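Serine hydrolase CCSP0084 (Cycloclasticus sp. P1, PDB 4I3F) probably hydrolyses meta-cleavage products of aromatic degradation, and perhaps esters, as a serine-dependent enzyme of the alpha/beta hydrolase fold. Local coordinates at residues Met243-Ala248 and Asn257-Leu262; Asn94-Trp99 and Ile226-Leu231; Leu48-Ser53 and Gly128-His133; Phe252-Asn257 and Cys277-Gln282. All coordinates share one frame; numbering follows the deposited sequence.

Interaction 1: Met243-Ala248 and Asn257-Leu262; sequences MLVTHA and NNAYYL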
loop_
_atom_site.group_PDB
_atom_site.type_symbol
_atom_site.label_atom_id
_atom_site.label_comp_id
_atom_site.label_asym_id
_atom_site.label_seq_id
_atom_site.Cartn_x
_atom_site.Cartn_y
_atom_site.Cartn_z
ATOM N N MET A 243 -0.079 -16.615 -1.208
ATOM C CA MET A 243 -0.569 -15.252 -1.352
ATOM C C MET A 243 -2.083 -15.190 -1.293
ATOM O O MET A 243 -2.771 -16.129 -1.709
ATOM C CB MET A 243 -0.079 -14.669 -2.689
ATOM C CG MET A 243 -0.449 -13.212 -2.931
ATOM S SD MET A 243 0.091 -12.693 -4.575
ATOM C CE MET A 243 1.865 -12.603 -4.370
ATOM N N LEU A 244 -2.594 -14.089 -0.747
ATOM C CA LEU A 244 -4.010 -13.762 -0.834
ATOM C C LEU A 244 -4.157 -12.401 -1.499
ATOM O O LEU A 244 -3.648 -11.391 -0.992
ATOM C CB LEU A 244 -4.653 -13.731 0.554
ATOM C CG LEU A 244 -6.123 -13.301 0.596
ATOM C CD1 LEU A 244 -7.009 -14.231 -0.221
ATOM C CD2 LEU A 244 -6.606 -13.224 2.038
ATOM N N VAL A 245 -4.824 -12.374 -2.652
ATOM C CA VAL A 245 -5.110 -11.110 -3.329
ATOM C C VAL A 245 -6.538 -10.714 -2.984
ATOM O O VAL A 245 -7.475 -11.460 -3.270
ATOM C CB VAL A 245 -4.973 -11.256 -4.847
ATOM C CG1 VAL A 245 -5.336 -9.942 -5.557
ATOM C CG2 VAL A 245 -3.548 -11.714 -5.212
ATOM N N THR A 246 -6.706 -9.549 -2.361
ATOM C CA THR A 246 -8.040 -9.043 -2.052
ATOM C C THR A 246 -8.322 -7.837 -2.922
ATOM O O THR A 246 -7.411 -7.096 -3.278
ATOM C CB THR A 246 -8.205 -8.674 -0.572
ATOM O OG1 THR A 246 -7.361 -7.562 -0.237
ATOM C CG2 THR A 246 -7.841 -9.871 0.311
ATOM N N HIS A 247 -9.583 -7.651 -3.286
ATOM C CA HIS A 247 -9.934 -6.541 -4.159
ATOM C C HIS A 247 -11.376 -6.152 -3.960
ATOM O O HIS A 247 -12.231 -6.996 -3.682
ATOM C CB HIS A 247 -9.726 -6.936 -5.621
ATOM C CG HIS A 247 -9.313 -5.800 -6.505
ATOM N ND1 HIS A 247 -8.016 -5.635 -6.938
ATOM C CD2 HIS A 247 -10.023 -4.783 -7.050
ATOM C CE1 HIS A 247 -7.939 -4.555 -7.699
ATOM N NE2 HIS A 247 -9.145 -4.024 -7.788
ATOM N N ALA A 248 -11.660 -4.864 -4.112
ATOM C CA ALA A 248 -13.034 -4.389 -4.044
ATOM C C ALA A 248 -13.680 -4.509 -5.408
ATOM O O ALA A 248 -13.109 -4.059 -6.402
ATOM C CB ALA A 248 -13.056 -2.957 -3.603
ATOM N N ASN A 257 -10.295 -6.323 -12.771
ATOM C CA ASN A 257 -9.600 -7.227 -13.698
ATOM C C ASN A 257 -8.125 -7.434 -13.351
ATOM O O ASN A 257 -7.536 -8.455 -13.711
ATOM C CB ASN A 257 -9.724 -6.752 -15.148
ATOM C CG ASN A 257 -11.097 -7.001 -15.733
ATOM O OD1 ASN A 257 -11.864 -7.821 -15.232
ATOM N ND2 ASN A 257 -11.409 -6.297 -16.814
ATOM N N ASN A 258 -7.514 -6.503 -12.636
ATOM C CA ASN A 258 -6.112 -6.681 -12.213
ATOM C C ASN A 258 -5.943 -7.813 -11.280
ATOM O O ASN A 258 -4.995 -8.492 -11.314
ATOM C CB ASN A 258 -5.601 -5.550 -11.413
ATOM C CG ASN A 258 -5.432 -4.449 -12.209
ATOM O OD1 ASN A 258 -4.531 -4.464 -12.879
ATOM N ND2 ASN A 258 -6.500 -3.635 -12.398
ATOM N N ALA A 259 -6.907 -7.946 -10.401
ATOM C CA ALA A 259 -6.807 -9.034 -9.442
ATOM C C ALA A 259 -6.910 -10.354 -10.180
ATOM O O ALA A 259 -6.161 -11.301 -9.897
ATOM C CB ALA A 259 -7.888 -8.916 -8.367
ATOM N N TYR A 260 -7.839 -10.426 -11.127
ATOM C CA TYR A 260 -8.001 -11.632 -11.933
ATOM C C TYR A 260 -6.743 -11.948 -12.741
ATOM O O TYR A 260 -6.379 -13.118 -12.916
ATOM C CB TYR A 260 -9.169 -11.460 -12.893
ATOM C CG TYR A 260 -10.532 -11.304 -12.246
ATOM C CD1 TYR A 260 -11.618 -10.870 -12.997
ATOM C CD2 TYR A 260 -10.745 -11.605 -10.907
ATOM C CE1 TYR A 260 -12.873 -10.729 -12.432
ATOM C CE2 TYR A 260 -12.010 -11.456 -10.338
ATOM C CZ TYR A 260 -13.056 -11.027 -11.102
ATOM O OH TYR A 260 -14.317 -10.904 -10.544
ATOM N N TYR A 261 -6.102 -10.905 -13.264
ATOM C CA TYR A 261 -4.866 -11.033 -14.032
ATOM C C TYR A 261 -3.774 -11.637 -13.162
ATOM O O TYR A 261 -3.066 -12.566 -13.588
ATOM C CB TYR A 261 -4.425 -9.639 -14.484
ATOM C CG TYR A 261 -3.209 -9.591 -15.384
ATOM C CD1 TYR A 261 -3.345 -9.563 -16.762
ATOM C CD2 TYR A 261 -1.926 -9.550 -14.850
ATOM C CE1 TYR A 261 -2.231 -9.504 -17.590
ATOM C CE2 TYR A 261 -0.812 -9.502 -15.670
ATOM C CZ TYR A 261 -0.967 -9.474 -17.032
ATOM O OH TYR A 261 0.149 -9.412 -17.845
ATOM N N LEU A 262 -3.629 -11.096 -11.954
ATOM C CA LEU A 262 -2.577 -11.543 -11.053
ATOM C C LEU A 262 -2.791 -12.992 -10.623
ATOM O O LEU A 262 -1.861 -13.806 -10.698
ATOM C CB LEU A 262 -2.433 -10.604 -9.852
ATOM C CG LEU A 262 -1.905 -9.212 -10.218
ATOM C CD1 LEU A 262 -2.051 -8.230 -9.069
ATOM C CD2 LEU A 262 -0.444 -9.277 -10.661
#
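Val245 turns its CG1 methyl anti to the backbone N (chi1 177°), beside the carbonyl carbon, which points it at Ala259 on the facing helix. His247, two residues further along the strand and on the same side, has chi1 at -148°, well off a staggered value, which lays its imidazole beside the same alanine. Both side chains therefore close on a single methyl group. CB of Ala259 lies 3.9 Å from CG1 of Val245 and 3.6 Å from ND1 of His247, approaching the ring obliquely. The small alanine suits a helix seated this close to a strand: the CA atoms of His247 and Ala259 are only 6.6 Å apart. Val245 supplies the compact branched surface common in buried strands, while His247 brings a flat ring whose NE2 reaches on to the loop just before the helix, where it donates to the backbone carbonyl of Ile254. ND1, buried here, has no polar partner in the model, which is consistent with a neutral ring whose proton sits on NE2. The contact lies inside the beta-alpha-beta unit formed by strand 243-248, helix 257-265 and strand 269-274. Leu271 of the last strand also touches Ala259, Leu147 of strand 142-148 flanks Val245, and helix 286-298 covers Leu244 and Thr246 on the other face of the sheet.

Interaction 2: Asn94-Trp99 and Ile226-Leu231; sequences NGTSHW and IDAFVL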
loop_
_atom_site.group_PDB
_atom_site.type_symbol
_atom_site.label_atom_id
_atom_site.label_comp_id
_atom_site.label_asym_id
_atom_site.label_seq_id
_atom_site.Cartn_x
_atom_site.Cartn_y
_atom_site.Cartn_z
ATOM N N ASN A 94 13.070 11.572 -10.467
ATOM C CA ASN A 94 11.808 11.545 -11.188
ATOM C C ASN A 94 11.652 10.241 -11.955
ATOM O O ASN A 94 12.640 9.626 -12.360
ATOM C CB ASN A 94 11.675 12.752 -12.122
ATOM C CG ASN A 94 11.296 14.027 -11.378
ATOM O OD1 ASN A 94 12.132 14.652 -10.730
ATOM N ND2 ASN A 94 10.032 14.415 -11.471
ATOM N N GLY A 95 10.408 9.806 -12.137
ATOM C CA GLY A 95 10.136 8.582 -12.870
ATOM C C GLY A 95 9.723 7.472 -11.930
ATOM O O GLY A 95 10.393 7.218 -10.925
ATOM N N THR A 96 8.627 6.799 -12.254
ATOM C CA THR A 96 8.090 5.791 -11.356
ATOM C C THR A 96 9.035 4.604 -11.204
ATOM O O THR A 96 9.188 4.087 -10.098
ATOM C CB THR A 96 6.688 5.341 -11.786
ATOM O OG1 THR A 96 5.884 6.505 -12.009
ATOM C CG2 THR A 96 6.038 4.496 -10.700
ATOM N N SER A 97 9.698 4.193 -12.285
ATOM C CA SER A 97 10.560 3.011 -12.179
ATOM C C SER A 97 11.665 3.216 -11.132
ATOM O O SER A 97 12.020 2.292 -10.394
ATOM C CB SER A 97 11.148 2.616 -13.536
ATOM O OG SER A 97 12.117 3.539 -13.973
ATOM N N HIS A 98 12.181 4.437 -11.054
ATOM C CA HIS A 98 13.230 4.760 -10.094
ATOM C C HIS A 98 12.725 4.817 -8.667
ATOM O O HIS A 98 13.465 4.507 -7.730
ATOM C CB HIS A 98 13.900 6.063 -10.506
ATOM C CG HIS A 98 14.308 6.061 -11.940
ATOM N ND1 HIS A 98 15.213 5.153 -12.440
ATOM C CD2 HIS A 98 13.894 6.805 -12.992
ATOM C CE1 HIS A 98 15.363 5.356 -13.737
ATOM N NE2 HIS A 98 14.573 6.353 -14.097
ATOM N N TRP A 99 11.463 5.196 -8.492
ATOM C CA TRP A 99 10.880 5.189 -7.160
ATOM C C TRP A 99 10.623 3.759 -6.706
ATOM O O TRP A 99 10.826 3.435 -5.540
ATOM C CB TRP A 99 9.617 6.050 -7.103
ATOM C CG TRP A 99 9.937 7.491 -6.930
ATOM C CD1 TRP A 99 10.084 8.423 -7.916
ATOM C CD2 TRP A 99 10.198 8.170 -5.694
ATOM N NE1 TRP A 99 10.407 9.639 -7.370
ATOM C CE2 TRP A 99 10.473 9.512 -6.005
ATOM C CE3 TRP A 99 10.202 7.773 -4.352
ATOM C CZ2 TRP A 99 10.758 10.469 -5.026
ATOM C CZ3 TRP A 99 10.497 8.722 -3.378
ATOM C CH2 TRP A 99 10.765 10.054 -3.720
ATOM N N ILE A 226 1.571 3.290 -14.173
ATOM C CA ILE A 226 0.968 1.956 -14.184
ATOM C C ILE A 226 1.898 0.918 -14.834
ATOM O O ILE A 226 2.143 -0.164 -14.268
ATOM C CB ILE A 226 -0.369 1.979 -14.951
ATOM C CG1 ILE A 226 -1.396 2.840 -14.212
ATOM C CG2 ILE A 226 -0.918 0.558 -15.160
ATOM C CD1 ILE A 226 -2.596 3.223 -15.066
ATOM N N ASP A 227 2.399 1.244 -16.019
ATOM C CA ASP A 227 3.234 0.319 -16.772
ATOM C C ASP A 227 4.521 -0.034 -16.009
ATOM O O ASP A 227 4.989 -1.164 -16.059
ATOM C CB ASP A 227 3.553 0.894 -18.158
ATOM C CG ASP A 227 2.297 1.266 -18.948
ATOM O OD1 ASP A 227 1.183 0.924 -18.504
ATOM O OD2 ASP A 227 2.422 1.897 -20.023
ATOM N N ALA A 228 5.066 0.941 -15.289
ATOM C CA ALA A 228 6.276 0.748 -14.485
ATOM C C ALA A 228 6.155 -0.340 -13.416
ATOM O O ALA A 228 7.159 -0.957 -13.049
ATOM C CB ALA A 228 6.707 2.062 -13.854
ATOM N N PHE A 229 4.945 -0.571 -12.911
ATOM C CA PHE A 229 4.719 -1.579 -11.871
ATOM C C PHE A 229 4.532 -3.000 -12.412
ATOM O O PHE A 229 4.586 -3.966 -11.656
ATOM C CB PHE A 229 3.488 -1.215 -11.040
ATOM C CG PHE A 229 3.754 -0.208 -9.960
ATOM C CD1 PHE A 229 3.373 1.114 -10.125
ATOM C CD2 PHE A 229 4.364 -0.591 -8.765
ATOM C CE1 PHE A 229 3.597 2.040 -9.129
ATOM C CE2 PHE A 229 4.602 0.340 -7.763
ATOM C CZ PHE A 229 4.210 1.652 -7.949
ATOM N N VAL A 230 4.300 -3.121 -13.715
ATOM C CA VAL A 230 3.908 -4.407 -14.293
ATOM C C VAL A 230 5.077 -5.373 -14.389
ATOM O O VAL A 230 6.085 -5.070 -15.017
ATOM C CB VAL A 230 3.277 -4.228 -15.690
ATOM C CG1 VAL A 230 2.942 -5.582 -16.311
ATOM C CG2 VAL A 230 2.020 -3.379 -15.587
ATOM N N LEU A 231 4.945 -6.538 -13.759
ATOM C CA LEU A 231 5.960 -7.578 -13.893
ATOM C C LEU A 231 5.586 -8.450 -15.072
ATOM O O LEU A 231 4.402 -8.539 -15.425
ATOM C CB LEU A 231 6.045 -8.423 -12.628
ATOM C CG LEU A 231 6.647 -7.740 -11.400
ATOM C CD1 LEU A 231 6.395 -8.570 -10.153
ATOM C CD2 LEU A 231 8.139 -7.507 -11.600
#
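Thr96 and Ala228 meet by aliphatic contact, CB to CB at 3.9 Å, where the first turn of helix 96-113 meets helix 222-229. The same alanine methyl lies 4.0 Å from the backbone N of Ser97. Having only CB, Ala228 lets the two helices come close, with 5.4 Å between its CA and that of Ser97. A methyl-to-ring contact adds to this. OG1 of Thr96 stands beside the backbone N (chi1 -50°), which puts CG2 anti to that N and toward Phe229. This methyl approaches CE1 of Phe229 at 3.8 Å, and the two side chains cross at about a right angle, the methyl coming obliquely to the ring. No hydrogen bond joins the segments. The threonine hydroxyl turns to another partner, bonding to the carbonyl of Met217, so this residue offers its methyl to Phe229 and its polar branch to helix 208-217. Gly95 is the N-cap of helix 96-113. Further along that helix, Ile100 touches both Ala228 and Phe229, and Trp103 also packs on the phenyl ring. Met126 of helix 126-137 and the loop residue Val151 also touch Phe229, at the meeting of helices 96-113, 222-229 and 126-137.

Interaction 3: Leu48-Ser53 and Gly128-His133; sequences LLLHGS and GGVTLH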
loop_
_atom_site.group_PDB
_atom_site.type_symbol
_atom_site.label_atom_id
_atom_site.label_comp_id
_atom_site.label_asym_id
_atom_site.label_seq_id
_atom_site.Cartn_x
_atom_site.Cartn_y
_atom_site.Cartn_z
ATOM N N LEU A 48 4.844 -6.873 7.671
ATOM C CA LEU A 48 5.218 -5.556 7.156
ATOM C C LEU A 48 4.036 -5.060 6.334
ATOM O O LEU A 48 3.608 -5.738 5.401
ATOM C CB LEU A 48 6.459 -5.674 6.263
ATOM C CG LEU A 48 6.928 -4.406 5.530
ATOM C CD1 LEU A 48 7.341 -3.331 6.525
ATOM C CD2 LEU A 48 8.076 -4.709 4.577
ATOM N N LEU A 49 3.497 -3.893 6.686
ATOM C CA LEU A 49 2.320 -3.365 5.995
ATOM C C LEU A 49 2.699 -2.140 5.179
ATOM O O LEU A 49 3.250 -1.172 5.717
ATOM C CB LEU A 49 1.207 -3.005 6.994
ATOM C CG LEU A 49 0.636 -4.203 7.762
ATOM C CD1 LEU A 49 1.236 -4.267 9.157
ATOM C CD2 LEU A 49 -0.880 -4.162 7.826
ATOM N N LEU A 50 2.394 -2.179 3.885
ATOM C CA LEU A 50 2.799 -1.111 2.967
ATOM C C LEU A 50 1.574 -0.386 2.425
ATOM O O LEU A 50 0.722 -0.986 1.753
ATOM C CB LEU A 50 3.651 -1.684 1.822
ATOM C CG LEU A 50 4.927 -2.426 2.231
ATOM C CD1 LEU A 50 5.718 -2.888 1.005
ATOM C CD2 LEU A 50 5.793 -1.540 3.116
ATOM N N HIS A 51 1.489 0.911 2.721
ATOM C CA HIS A 51 0.322 1.731 2.390
ATOM C C HIS A 51 0.208 2.104 0.901
ATOM O O HIS A 51 1.098 1.789 0.108
ATOM C CB HIS A 51 0.343 2.992 3.250
ATOM C CG HIS A 51 1.431 3.955 2.890
ATOM N ND1 HIS A 51 2.504 4.218 3.717
ATOM C CD2 HIS A 51 1.590 4.751 1.806
ATOM C CE1 HIS A 51 3.282 5.122 3.147
ATOM N NE2 HIS A 51 2.754 5.458 1.987
ATOM N N GLY A 52 -0.897 2.757 0.534
ATOM C CA GLY A 52 -1.170 3.123 -0.850
ATOM C C GLY A 52 -0.672 4.498 -1.254
ATOM O O GLY A 52 0.157 5.090 -0.563
ATOM N N SER A 53 -1.174 5.022 -2.369
ATOM C CA SER A 53 -0.632 6.266 -2.905
ATOM C C SER A 53 -1.661 7.381 -3.102
ATOM O O SER A 53 -1.564 8.159 -4.057
ATOM C CB SER A 53 0.109 5.997 -4.222
ATOM O OG SER A 53 -0.716 5.284 -5.139
ATOM N N GLY A 128 1.138 -2.593 -2.700
ATOM C CA GLY A 128 0.988 -3.940 -3.229
ATOM C C GLY A 128 1.914 -4.161 -4.413
ATOM O O GLY A 128 2.449 -5.264 -4.605
ATOM N N GLY A 129 2.091 -3.121 -5.225
ATOM C CA GLY A 129 3.057 -3.190 -6.313
ATOM C C GLY A 129 4.472 -3.370 -5.784
ATOM O O GLY A 129 5.234 -4.218 -6.279
ATOM N N VAL A 130 4.829 -2.573 -4.784
ATOM C CA VAL A 130 6.131 -2.711 -4.139
ATOM C C VAL A 130 6.287 -4.118 -3.572
ATOM O O VAL A 130 7.363 -4.725 -3.676
ATOM C CB VAL A 130 6.337 -1.642 -3.030
ATOM C CG1 VAL A 130 7.653 -1.866 -2.306
ATOM C CG2 VAL A 130 6.315 -0.239 -3.642
ATOM N N THR A 131 5.207 -4.647 -2.990
ATOM C CA THR A 131 5.221 -6.016 -2.474
ATOM C C THR A 131 5.565 -7.009 -3.572
ATOM O O THR A 131 6.403 -7.890 -3.377
ATOM C CB THR A 131 3.871 -6.405 -1.836
ATOM O OG1 THR A 131 3.622 -5.561 -0.701
ATOM C CG2 THR A 131 3.887 -7.856 -1.391
ATOM N N LEU A 132 4.913 -6.883 -4.729
ATOM C CA LEU A 132 5.184 -7.801 -5.834
ATOM C C LEU A 132 6.645 -7.743 -6.275
ATOM O O LEU A 132 7.266 -8.781 -6.527
ATOM C CB LEU A 132 4.256 -7.507 -7.011
ATOM C CG LEU A 132 2.822 -8.014 -6.807
ATOM C CD1 LEU A 132 1.932 -7.488 -7.922
ATOM C CD2 LEU A 132 2.800 -9.528 -6.822
ATOM N N HIS A 133 7.191 -6.536 -6.380
ATOM C CA HIS A 133 8.601 -6.400 -6.734
ATOM C C HIS A 133 9.536 -6.912 -5.646
ATOM O O HIS A 133 10.596 -7.445 -5.955
ATOM C CB HIS A 133 8.914 -4.960 -7.136
ATOM C CG HIS A 133 8.312 -4.577 -8.446
ATOM N ND1 HIS A 133 9.018 -4.619 -9.629
ATOM C CD2 HIS A 133 7.048 -4.212 -8.774
ATOM C CE1 HIS A 133 8.226 -4.259 -10.623
ATOM N NE2 HIS A 133 7.025 -4.008 -10.132
#
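Leu50 carries this contact with one methyl, CD1, which reaches two side chains on successive residues of helix 126-137. The apolar part is its approach to CG1 of Val130 at 4.0 Å, with the two side chains crossing at about a right angle. Leu50 has CG beside its backbone N (chi1 -58°), and the extended second torsion then sends CD1 out from the strand toward the helix. Leucine's longer branch suits this place because it spans the gap from strand to helix, where the closest backbone approach is 7.0 Å, between the CA atoms of Leu50 and Gly128. Val130 answers with a compact methyl on the buried side of the helix, the one anti to its own backbone N. The second part is a van der Waals contact between unlike groups: CD1 of Leu50 lies 3.8 Å from OG1 of Thr131. That hydroxyl is already used, hydrogen-bonded to the carbonyl of Gly127 one turn earlier, which lets a polar atom sit against a hydrocarbon without cost in lost bonds. Around the pair, Ile121 of the neighbouring strand touches both Leu50 and Thr131, and Trp103 of helix 96-113 covers Val130. Gly127 ends a Gly123, Ser125, Gly127 pattern consistent with the nucleophile elbow of this fold. The chemistry is thus that of a buried core joint: dispersion between methyls supplies the cohesion, and the single hydroxyl, satisfied within its helix, ties the side chain to the probable elbow.

Interaction 4: Phe252-Asn257 and Cys277-Gln282; sequences FFIPLN and CGHWVQ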
loop_
_atom_site.group_PDB
_atom_site.type_symbol
_atom_site.label_atom_id
_atom_site.label_comp_id
_atom_site.label_asym_id
_atom_site.label_seq_id
_atom_site.Cartn_x
_atom_site.Cartn_y
_atom_site.Cartn_z
ATOM N N PHE A 252 -12.698 2.043 -7.692
ATOM C CA PHE A 252 -12.746 3.168 -8.625
ATOM C C PHE A 252 -11.352 3.557 -9.133
ATOM O O PHE A 252 -11.234 4.395 -10.030
ATOM C CB PHE A 252 -13.411 4.364 -7.912
ATOM C CG PHE A 252 -13.666 5.577 -8.787
ATOM C CD1 PHE A 252 -14.679 5.577 -9.739
ATOM C CD2 PHE A 252 -12.932 6.743 -8.599
ATOM C CE1 PHE A 252 -14.931 6.711 -10.516
ATOM C CE2 PHE A 252 -13.175 7.882 -9.371
ATOM C CZ PHE A 252 -14.178 7.862 -10.330
ATOM N N PHE A 253 -10.311 2.954 -8.563
ATOM C CA PHE A 253 -8.927 3.331 -8.859
ATOM C C PHE A 253 -8.179 2.224 -9.611
ATOM O O PHE A 253 -7.557 2.473 -10.650
ATOM C CB PHE A 253 -8.189 3.695 -7.550
ATOM C CG PHE A 253 -8.710 4.951 -6.894
ATOM C CD1 PHE A 253 -8.025 6.147 -7.022
ATOM C CD2 PHE A 253 -9.906 4.938 -6.177
ATOM C CE1 PHE A 253 -8.507 7.319 -6.435
ATOM C CE2 PHE A 253 -10.403 6.101 -5.590
ATOM C CZ PHE A 253 -9.704 7.292 -5.715
ATOM N N ILE A 254 -8.226 1.011 -9.073
ATOM C CA ILE A 254 -7.566 -0.138 -9.691
ATOM C C ILE A 254 -8.658 -1.098 -10.148
ATOM O O ILE A 254 -9.453 -1.542 -9.342
ATOM C CB ILE A 254 -6.661 -0.886 -8.686
ATOM C CG1 ILE A 254 -5.775 0.084 -7.909
ATOM C CG2 ILE A 254 -5.816 -1.949 -9.423
ATOM C CD1 ILE A 254 -4.871 0.938 -8.802
ATOM N N PRO A 255 -8.703 -1.419 -11.449
ATOM C CA PRO A 255 -9.789 -2.260 -11.974
ATOM C C PRO A 255 -9.756 -3.656 -11.368
ATOM O O PRO A 255 -8.680 -4.192 -11.104
ATOM C CB PRO A 255 -9.490 -2.321 -13.473
ATOM C CG PRO A 255 -8.609 -1.145 -13.749
ATOM C CD PRO A 255 -7.784 -0.970 -12.510
ATOM N N LEU A 256 -10.929 -4.229 -11.127
ATOM C CA LEU A 256 -11.029 -5.574 -10.572
ATOM C C LEU A 256 -10.314 -6.578 -11.463
ATOM O O LEU A 256 -9.782 -7.577 -10.969
ATOM C CB LEU A 256 -12.508 -5.962 -10.449
ATOM C CG LEU A 256 -12.855 -7.384 -10.001
ATOM C CD1 LEU A 256 -12.311 -7.635 -8.613
ATOM C CD2 LEU A 256 -14.366 -7.567 -10.024
ATOM N N ASN A 257 -10.295 -6.323 -12.771
ATOM C CA ASN A 257 -9.600 -7.227 -13.698
ATOM C C ASN A 257 -8.125 -7.434 -13.351
ATOM O O ASN A 257 -7.536 -8.455 -13.711
ATOM C CB ASN A 257 -9.724 -6.752 -15.148
ATOM C CG ASN A 257 -11.097 -7.001 -15.733
ATOM O OD1 ASN A 257 -11.864 -7.821 -15.232
ATOM N ND2 ASN A 257 -11.409 -6.297 -16.814
ATOM N N CYS A 277 -17.951 -2.288 -2.187
ATOM C CA CYS A 277 -16.695 -1.966 -1.548
ATOM C C CYS A 277 -15.881 -1.055 -2.432
ATOM O O CYS A 277 -15.810 -1.255 -3.655
ATOM C CB CYS A 277 -15.904 -3.255 -1.277
ATOM S SG CYS A 277 -14.558 -3.030 -0.118
ATOM N N GLY A 278 -15.245 -0.067 -1.813
ATOM C CA GLY A 278 -14.324 0.793 -2.531
ATOM C C GLY A 278 -12.887 0.352 -2.383
ATOM O O GLY A 278 -12.581 -0.612 -1.669
ATOM N N HIS A 279 -11.994 1.060 -3.068
ATOM C CA HIS A 279 -10.570 0.733 -3.027
ATOM C C HIS A 279 -10.001 0.466 -1.629
ATOM O O HIS A 279 -9.210 -0.465 -1.447
ATOM C CB HIS A 279 -9.729 1.813 -3.707
ATOM C CG HIS A 279 -8.277 1.461 -3.761
ATOM N ND1 HIS A 279 -7.804 0.395 -4.499
ATOM C CD2 HIS A 279 -7.207 1.977 -3.110
ATOM C CE1 HIS A 279 -6.497 0.297 -4.331
ATOM N NE2 HIS A 279 -6.111 1.241 -3.487
ATOM N N TRP A 280 -10.380 1.288 -0.654
ATOM C CA TRP A 280 -9.919 1.094 0.726
ATOM C C TRP A 280 -10.707 -0.007 1.425
ATOM O O TRP A 280 -11.516 0.285 2.312
ATOM C CB TRP A 280 -10.071 2.387 1.528
ATOM C CG TRP A 280 -9.030 3.426 1.228
ATOM C CD1 TRP A 280 -7.843 3.239 0.571
ATOM C CD2 TRP A 280 -9.083 4.815 1.574
ATOM N NE1 TRP A 280 -7.162 4.429 0.488
ATOM C CE2 TRP A 280 -7.901 5.413 1.094
ATOM C CE3 TRP A 280 -10.017 5.613 2.241
ATOM C CZ2 TRP A 280 -7.626 6.773 1.266
ATOM C CZ3 TRP A 280 -9.743 6.965 2.410
ATOM C CH2 TRP A 280 -8.560 7.529 1.922
ATOM N N VAL A 281 -10.463 -1.254 1.026
ATOM C CA VAL A 281 -11.157 -2.419 1.583
ATOM C C VAL A 281 -10.983 -2.472 3.096
ATOM O O VAL A 281 -11.913 -2.828 3.822
ATOM C CB VAL A 281 -10.613 -3.743 0.980
ATOM C CG1 VAL A 281 -11.341 -4.935 1.564
ATOM C CG2 VAL A 281 -10.751 -3.750 -0.545
ATOM N N GLN A 282 -9.793 -2.094 3.564
ATOM C CA GLN A 282 -9.451 -2.190 4.979
ATOM C C GLN A 282 -10.170 -1.165 5.854
ATOM O O GLN A 282 -10.233 -1.326 7.076
ATOM C CB GLN A 282 -7.928 -2.099 5.171
ATOM C CG GLN A 282 -7.357 -0.690 5.358
ATOM C CD GLN A 282 -7.280 0.146 4.078
ATOM O OE1 GLN A 282 -7.878 -0.180 3.051
ATOM N NE2 GLN A 282 -6.535 1.246 4.152
HETATM O O HOH W 1 -13.188 2.885 -4.909
#
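Phe252 and His279 are joined through a single water that accepts two backbone N-H groups, one from each segment. The water oxygen stands 2.9 Å from N of Phe252 and 2.9 Å from N of His279, so one water satisfies two N-H donors, each needing an acceptor. Beside this bridge the side chains meet without hydrogen bonds. Phe253 and His279 form an oblique aromatic pair, their centroids 6.0 Å apart and their planes inclined at 46°; the nearest atoms are CD2 of the phenyl ring and CB of the histidine at 4.0 Å. CG1 of Ile254 reaches the imidazole itself, 3.7 Å from CE1 and 4.0 Å from ND1 of His279. The histidine has CG anti to its backbone N (chi1 -176°), which carries the imidazole across to these two residues. Aromatic and branched aliphatic groups suit the place, since Phe253 packs on the CB and Ile254 on the CE1 side of the ring without competing for its nitrogens. Phe183 stacks on Phe253 and on Trp280 as well, the latter being the centre of an inverse gamma turn.

ND1 of His279 is hydrogen-bonded to OD2 of Asp251, whose other oxygen accepts the N-H groups of Phe253 and Ile254, while the histidine side chain touches Ser125. Ser125, Asp251 and His279 are consistent with the catalytic triad of alpha/beta hydrolases. The chemistry suggests a division of labour: the carboxylate probably fixes the rotation of the imidazole, the loop amides hold the carboxylate, and the hydrocarbon of Ile254 would help hold the ring.

How the interactions relate
From the N terminus, interaction 3 opens first at strand 46-50 and closes on helix 126-137, a loop within which interaction 2 begins at 94-99. Interaction 2 closes only at 226-231, so the two cross, and they touch where the carbonyl of Phe229 is hydrogen-bonded to NE2 of His133. Interactions 1 and 4 follow in series as a second crossed pair: 252-257 lies between strand 243-248 and its helix, Asn257 belongs to both contacts, and 277-282 closes the last loop. Leu132 of interaction 3 packs on Met243 and Leu262 of interaction 1, joining the two crossed pairs. Together they tie the sheet to its helices and to the loops of the probable active site.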